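PDB 5L2P: arylesterase from Sulfolobus solfataricus, which hydrolyses aromatic esters, p-nitrophenyl fatty-acid esters and aryl dialkyl phosphates such as paraoxon, with broad substrate specificity. Local coordinates for residues A[148-162]-A[175-187]. Residues are numbered along the deposited sequence; the frame is centred on the assembly and turned at random.
Sequences DKIATFGISAGGNLV and KLTAQVPVVPFVY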
loop_
_atom_site.group_PDB
_atom_site.type_symbol
_atom_site.label_atom_id
_atom_site.label_comp_id
_atom_site.label_asym_id
_atom_site.label_seq_id
_atom_site.Cartn_x
_atom_site.Cartn_y
_atom_site.Cartn_z
ATOM N N ASP A 148 -9.909 34.968 -18.561
ATOM C CA ASP A 148 -9.953 34.294 -17.243
ATOM C C ASP A 148 -10.439 32.834 -17.331
ATOM O O ASP A 148 -10.759 32.217 -16.288
ATOM C CB ASP A 148 -10.729 35.118 -16.188
ATOM C CG ASP A 148 -12.197 35.320 -16.553
ATOM O OD1 ASP A 148 -12.946 34.312 -16.598
ATOM O OD2 ASP A 148 -12.598 36.489 -16.768
ATOM N N LYS A 149 -10.484 32.281 -18.553
ATOM C CA LYS A 149 -10.849 30.872 -18.751
ATOM C C LYS A 149 -9.772 30.083 -19.500
ATOM O O LYS A 149 -10.064 29.282 -20.370
ATOM C CB LYS A 149 -12.178 30.741 -19.478
ATOM C CG LYS A 149 -13.374 31.254 -18.730
ATOM C CD LYS A 149 -14.611 31.072 -19.605
ATOM C CE LYS A 149 -15.899 31.632 -19.034
ATOM N NZ LYS A 149 -16.163 31.041 -17.725
ATOM N N ILE A 150 -8.519 30.295 -19.125
ATOM C CA ILE A 150 -7.383 29.583 -19.683
ATOM C C ILE A 150 -6.939 28.450 -18.751
ATOM O O ILE A 150 -6.552 28.699 -17.603
ATOM C CB ILE A 150 -6.205 30.543 -19.949
ATOM C CG1 ILE A 150 -6.676 31.696 -20.851
ATOM C CG2 ILE A 150 -5.032 29.779 -20.563
ATOM C CD1 ILE A 150 -5.605 32.737 -21.171
ATOM N N ALA A 151 -6.967 27.207 -19.250
ATOM C CA ALA A 151 -6.508 26.056 -18.476
ATOM C C ALA A 151 -5.290 25.408 -19.141
ATOM O O ALA A 151 -5.080 25.568 -20.358
ATOM C CB ALA A 151 -7.615 25.031 -18.378
ATOM N N THR A 152 -4.499 24.663 -18.354
ATOM C CA THR A 152 -3.402 23.903 -18.861
ATOM C C THR A 152 -3.597 22.396 -18.689
ATOM O O THR A 152 -4.221 21.940 -17.739
ATOM C CB THR A 152 -2.091 24.333 -18.214
ATOM O OG1 THR A 152 -2.188 24.245 -16.791
ATOM C CG2 THR A 152 -1.696 25.761 -18.662
ATOM N N PHE A 153 -3.054 21.615 -19.630
ATOM C CA PHE A 153 -3.211 20.169 -19.655
ATOM C C PHE A 153 -1.923 19.535 -20.180
ATOM O O PHE A 153 -1.259 20.094 -21.045
ATOM C CB PHE A 153 -4.400 19.826 -20.526
ATOM C CG PHE A 153 -4.572 18.367 -20.782
ATOM C CD1 PHE A 153 -3.926 17.769 -21.865
ATOM C CD2 PHE A 153 -5.419 17.594 -19.982
ATOM C CE1 PHE A 153 -4.081 16.411 -22.134
ATOM C CE2 PHE A 153 -5.573 16.228 -20.230
ATOM C CZ PHE A 153 -4.908 15.646 -21.333
ATOM N N GLY A 154 -1.538 18.388 -19.643
ATOM C CA GLY A 154 -0.292 17.787 -19.998
ATOM C C GLY A 154 -0.123 16.407 -19.433
ATOM O O GLY A 154 -0.606 16.126 -18.359
ATOM N N ILE A 155 0.572 15.539 -20.194
ATOM C CA ILE A 155 0.791 14.135 -19.834
ATOM C C ILE A 155 2.274 13.866 -19.592
ATOM O O ILE A 155 3.098 14.215 -20.388
ATOM C CB ILE A 155 0.233 13.195 -20.917
ATOM C CG1 ILE A 155 -1.283 13.421 -21.067
ATOM C CG2 ILE A 155 0.556 11.730 -20.636
ATOM C CD1 ILE A 155 -1.905 12.840 -22.322
ATOM N N SER A 156 2.601 13.291 -18.445
ATOM C CA SER A 156 3.970 12.841 -18.142
ATOM C C SER A 156 5.000 14.012 -17.958
ATOM O O SER A 156 4.958 14.737 -16.992
ATOM C CB SER A 156 4.397 11.813 -19.191
ATOM O OG SER A 156 5.694 11.347 -18.920
ATOM N N ALA A 157 5.915 14.207 -18.878
ATOM C CA ALA A 157 6.720 15.431 -18.921
ATOM C C ALA A 157 5.816 16.623 -19.150
ATOM O O ALA A 157 6.128 17.726 -18.731
ATOM C CB ALA A 157 7.774 15.345 -20.045
ATOM N N GLY A 158 4.728 16.429 -19.891
ATOM C CA GLY A 158 3.735 17.475 -20.103
ATOM C C GLY A 158 3.081 17.861 -18.778
ATOM O O GLY A 158 2.774 19.024 -18.556
ATOM N N GLY A 159 2.842 16.870 -17.926
ATOM C CA GLY A 159 2.316 17.113 -16.600
ATOM C C GLY A 159 3.294 17.869 -15.716
ATOM O O GLY A 159 2.900 18.712 -14.912
ATOM N N ASN A 160 4.583 17.551 -15.857
ATOM C CA ASN A 160 5.651 18.340 -15.229
ATOM C C ASN A 160 5.570 19.813 -15.610
ATOM O O ASN A 160 5.692 20.697 -14.743
ATOM C CB ASN A 160 7.013 17.830 -15.648
ATOM C CG ASN A 160 8.149 18.663 -15.084
ATOM O OD1 ASN A 160 8.935 19.305 -15.827
ATOM N ND2 ASN A 160 8.279 18.633 -13.742
ATOM N N LEU A 161 5.378 20.055 -16.926
ATOM C CA LEU A 161 5.332 21.413 -17.495
ATOM C C LEU A 161 4.084 22.184 -17.055
ATOM O O LEU A 161 4.141 23.388 -16.847
ATOM C CB LEU A 161 5.437 21.334 -19.002
ATOM C CG LEU A 161 6.779 20.803 -19.540
ATOM C CD1 LEU A 161 6.695 20.381 -20.997
ATOM C CD2 LEU A 161 7.852 21.867 -19.356
ATOM N N VAL A 162 2.980 21.465 -16.855
ATOM C CA VAL A 162 1.771 22.031 -16.263
ATOM C C VAL A 162 2.029 22.536 -14.820
ATOM O O VAL A 162 1.664 23.655 -14.460
ATOM C CB VAL A 162 0.619 21.008 -16.227
ATOM C CG1 VAL A 162 -0.513 21.481 -15.309
ATOM C CG2 VAL A 162 0.076 20.749 -17.630
ATOM N N LYS A 175 -3.292 34.711 -14.322
ATOM C CA LYS A 175 -4.341 33.833 -13.819
ATOM C C LYS A 175 -4.629 32.697 -14.786
ATOM O O LYS A 175 -4.785 32.903 -15.988
ATOM C CB LYS A 175 -5.637 34.595 -13.531
ATOM C CG LYS A 175 -6.621 33.768 -12.718
ATOM C CD LYS A 175 -8.074 33.982 -13.138
ATOM C CE LYS A 175 -8.958 32.888 -12.560
ATOM N NZ LYS A 175 -10.348 32.951 -13.073
ATOM N N LEU A 176 -4.692 31.489 -14.238
ATOM C CA LEU A 176 -5.127 30.311 -14.960
ATOM C C LEU A 176 -6.312 29.795 -14.207
ATOM O O LEU A 176 -6.305 29.782 -13.007
ATOM C CB LEU A 176 -4.034 29.234 -14.979
ATOM C CG LEU A 176 -2.768 29.642 -15.723
ATOM C CD1 LEU A 176 -1.660 28.635 -15.530
ATOM C CD2 LEU A 176 -3.042 29.806 -17.197
ATOM N N THR A 177 -7.328 29.353 -14.924
ATOM C CA THR A 177 -8.528 28.877 -14.263
ATOM C C THR A 177 -8.362 27.466 -13.728
ATOM O O THR A 177 -8.981 27.118 -12.723
ATOM C CB THR A 177 -9.785 29.010 -15.165
ATOM O OG1 THR A 177 -10.949 28.650 -14.416
ATOM C CG2 THR A 177 -9.702 28.115 -16.371
ATOM N N ALA A 178 -7.539 26.661 -14.389
ATOM C CA ALA A 178 -7.346 25.265 -14.016
ATOM C C ALA A 178 -6.031 24.681 -14.523
ATOM O O ALA A 178 -5.397 25.216 -15.413
ATOM C CB ALA A 178 -8.492 24.433 -14.542
ATOM N N GLN A 179 -5.615 23.576 -13.902
ATOM C CA GLN A 179 -4.436 22.820 -14.336
ATOM C C GLN A 179 -4.746 21.329 -14.278
ATOM O O GLN A 179 -5.344 20.834 -13.309
ATOM C CB GLN A 179 -3.233 23.135 -13.432
ATOM C CG GLN A 179 -3.476 22.856 -11.953
ATOM C CD GLN A 179 -2.188 22.974 -11.163
ATOM O OE1 GLN A 179 -1.110 22.537 -11.631
ATOM N NE2 GLN A 179 -2.271 23.587 -9.956
ATOM N N VAL A 180 -4.325 20.611 -15.316
ATOM C CA VAL A 180 -4.599 19.199 -15.412
ATOM C C VAL A 180 -3.337 18.408 -15.731
ATOM O O VAL A 180 -3.126 18.017 -16.868
ATOM C CB VAL A 180 -5.687 18.917 -16.458
ATOM C CG1 VAL A 180 -6.132 17.462 -16.412
ATOM C CG2 VAL A 180 -6.893 19.806 -16.184
ATOM N N PRO A 181 -2.499 18.157 -14.702
ATOM C CA PRO A 181 -1.366 17.260 -14.885
ATOM C C PRO A 181 -1.801 15.810 -14.823
ATOM O O PRO A 181 -2.316 15.341 -13.799
ATOM C CB PRO A 181 -0.437 17.614 -13.719
ATOM C CG PRO A 181 -1.320 18.207 -12.688
ATOM C CD PRO A 181 -2.558 18.714 -13.338
ATOM N N VAL A 182 -1.591 15.102 -15.924
ATOM C CA VAL A 182 -1.898 13.693 -16.003
ATOM C C VAL A 182 -0.577 12.924 -15.909
ATOM O O VAL A 182 0.406 13.221 -16.598
ATOM C CB VAL A 182 -2.584 13.390 -17.327
ATOM C CG1 VAL A 182 -2.843 11.890 -17.489
ATOM C CG2 VAL A 182 -3.868 14.186 -17.421
ATOM N N VAL A 183 -0.569 11.915 -15.054
ATOM C CA VAL A 183 0.629 11.153 -14.746
ATOM C C VAL A 183 1.934 11.984 -14.740
ATOM O O VAL A 183 2.946 11.553 -15.266
ATOM C CB VAL A 183 0.735 9.900 -15.640
ATOM C CG1 VAL A 183 -0.475 8.977 -15.368
ATOM C CG2 VAL A 183 0.840 10.279 -17.135
ATOM N N PRO A 184 1.935 13.106 -14.034
ATOM C CA PRO A 184 3.082 13.976 -14.033
ATOM C C PRO A 184 4.353 13.486 -13.336
ATOM O O PRO A 184 4.302 12.711 -12.360
ATOM C CB PRO A 184 2.565 15.187 -13.211
ATOM C CG PRO A 184 1.656 14.581 -12.205
ATOM C CD PRO A 184 0.984 13.444 -12.935
ATOM N N PHE A 185 5.485 13.996 -13.814
ATOM C CA PHE A 185 6.741 14.007 -13.053
ATOM C C PHE A 185 6.820 15.310 -12.262
ATOM O O PHE A 185 6.780 16.397 -12.840
ATOM C CB PHE A 185 7.939 13.893 -14.003
ATOM C CG PHE A 185 9.268 13.970 -13.325
ATOM C CD1 PHE A 185 9.825 15.205 -12.963
ATOM C CD2 PHE A 185 9.982 12.821 -13.028
ATOM C CE1 PHE A 185 11.075 15.277 -12.336
ATOM C CE2 PHE A 185 11.220 12.906 -12.389
ATOM C CZ PHE A 185 11.755 14.138 -12.050
ATOM N N VAL A 186 6.972 15.201 -10.939
ATOM C CA VAL A 186 7.058 16.386 -10.062
ATOM C C VAL A 186 8.235 16.379 -9.096
ATOM O O VAL A 186 8.441 17.353 -8.376
ATOM C CB VAL A 186 5.779 16.559 -9.234
ATOM C CG1 VAL A 186 4.624 16.919 -10.133
ATOM C CG2 VAL A 186 5.431 15.314 -8.414
ATOM N N TYR A 187 9.023 15.310 -9.086
ATOM C CA TYR A 187 10.073 15.143 -8.082
ATOM C C TYR A 187 11.014 13.984 -8.436
ATOM O O TYR A 187 10.618 13.042 -9.135
ATOM C CB TYR A 187 9.416 14.844 -6.695
ATOM C CG TYR A 187 10.396 14.864 -5.540
ATOM C CD1 TYR A 187 11.094 16.030 -5.227
ATOM C CD2 TYR A 187 10.649 13.725 -4.774
ATOM C CE1 TYR A 187 12.031 16.061 -4.212
ATOM C CE2 TYR A 187 11.546 13.764 -3.694
ATOM C CZ TYR A 187 12.240 14.943 -3.425
ATOM O OH TYR A 187 13.180 15.061 -2.403
#
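V182 takes G154 O on its N-H at 2.8 Å and returns its carbonyl to S156 N, both bonds nearly straight, in the ladder that pairs parallel strands 150-155 and 178-182. On the face bearing F153 and I155, CG1 of V180 lies 3.6 Å from F153 CD2, and V182 CG2 reaches CE2 of the same ring; helix 287-305 covers this side through I297. Beyond I155 the chain turns at S156 into helix 157-171, which runs back over the other face. There G159, without a side chain, lets P181 and P184 close in (G159 C to P184 CB 3.7 Å), and V162 CG1 rests on Q179 CB. N160, its CG anti to the backbone N (chi1 177°), sends ND2 to F185 O at 2.8 Å and in the same pose meets the F185 ring at its edge; ND2 also binds F229 O, and OD1 takes W86 NE1. A leucine here would probably leave F185 O without this donor and the loop after strand 178-182 less firmly tied to the helix. The opposite end is looser: K175 NZ makes a weak 3.3 Å bond to D148 O, while OD1 of the exposed, poorly ordered D148 stays 4.6 Å from K175 NZ, beyond a salt bridge. The beta-alpha-beta crossover carries S156, the inferred nucleophile, whose positive phi (69°) and OG bond to H281 NE2 are consistent with the GxSxG nucleophile elbow of an alpha/beta hydrolase.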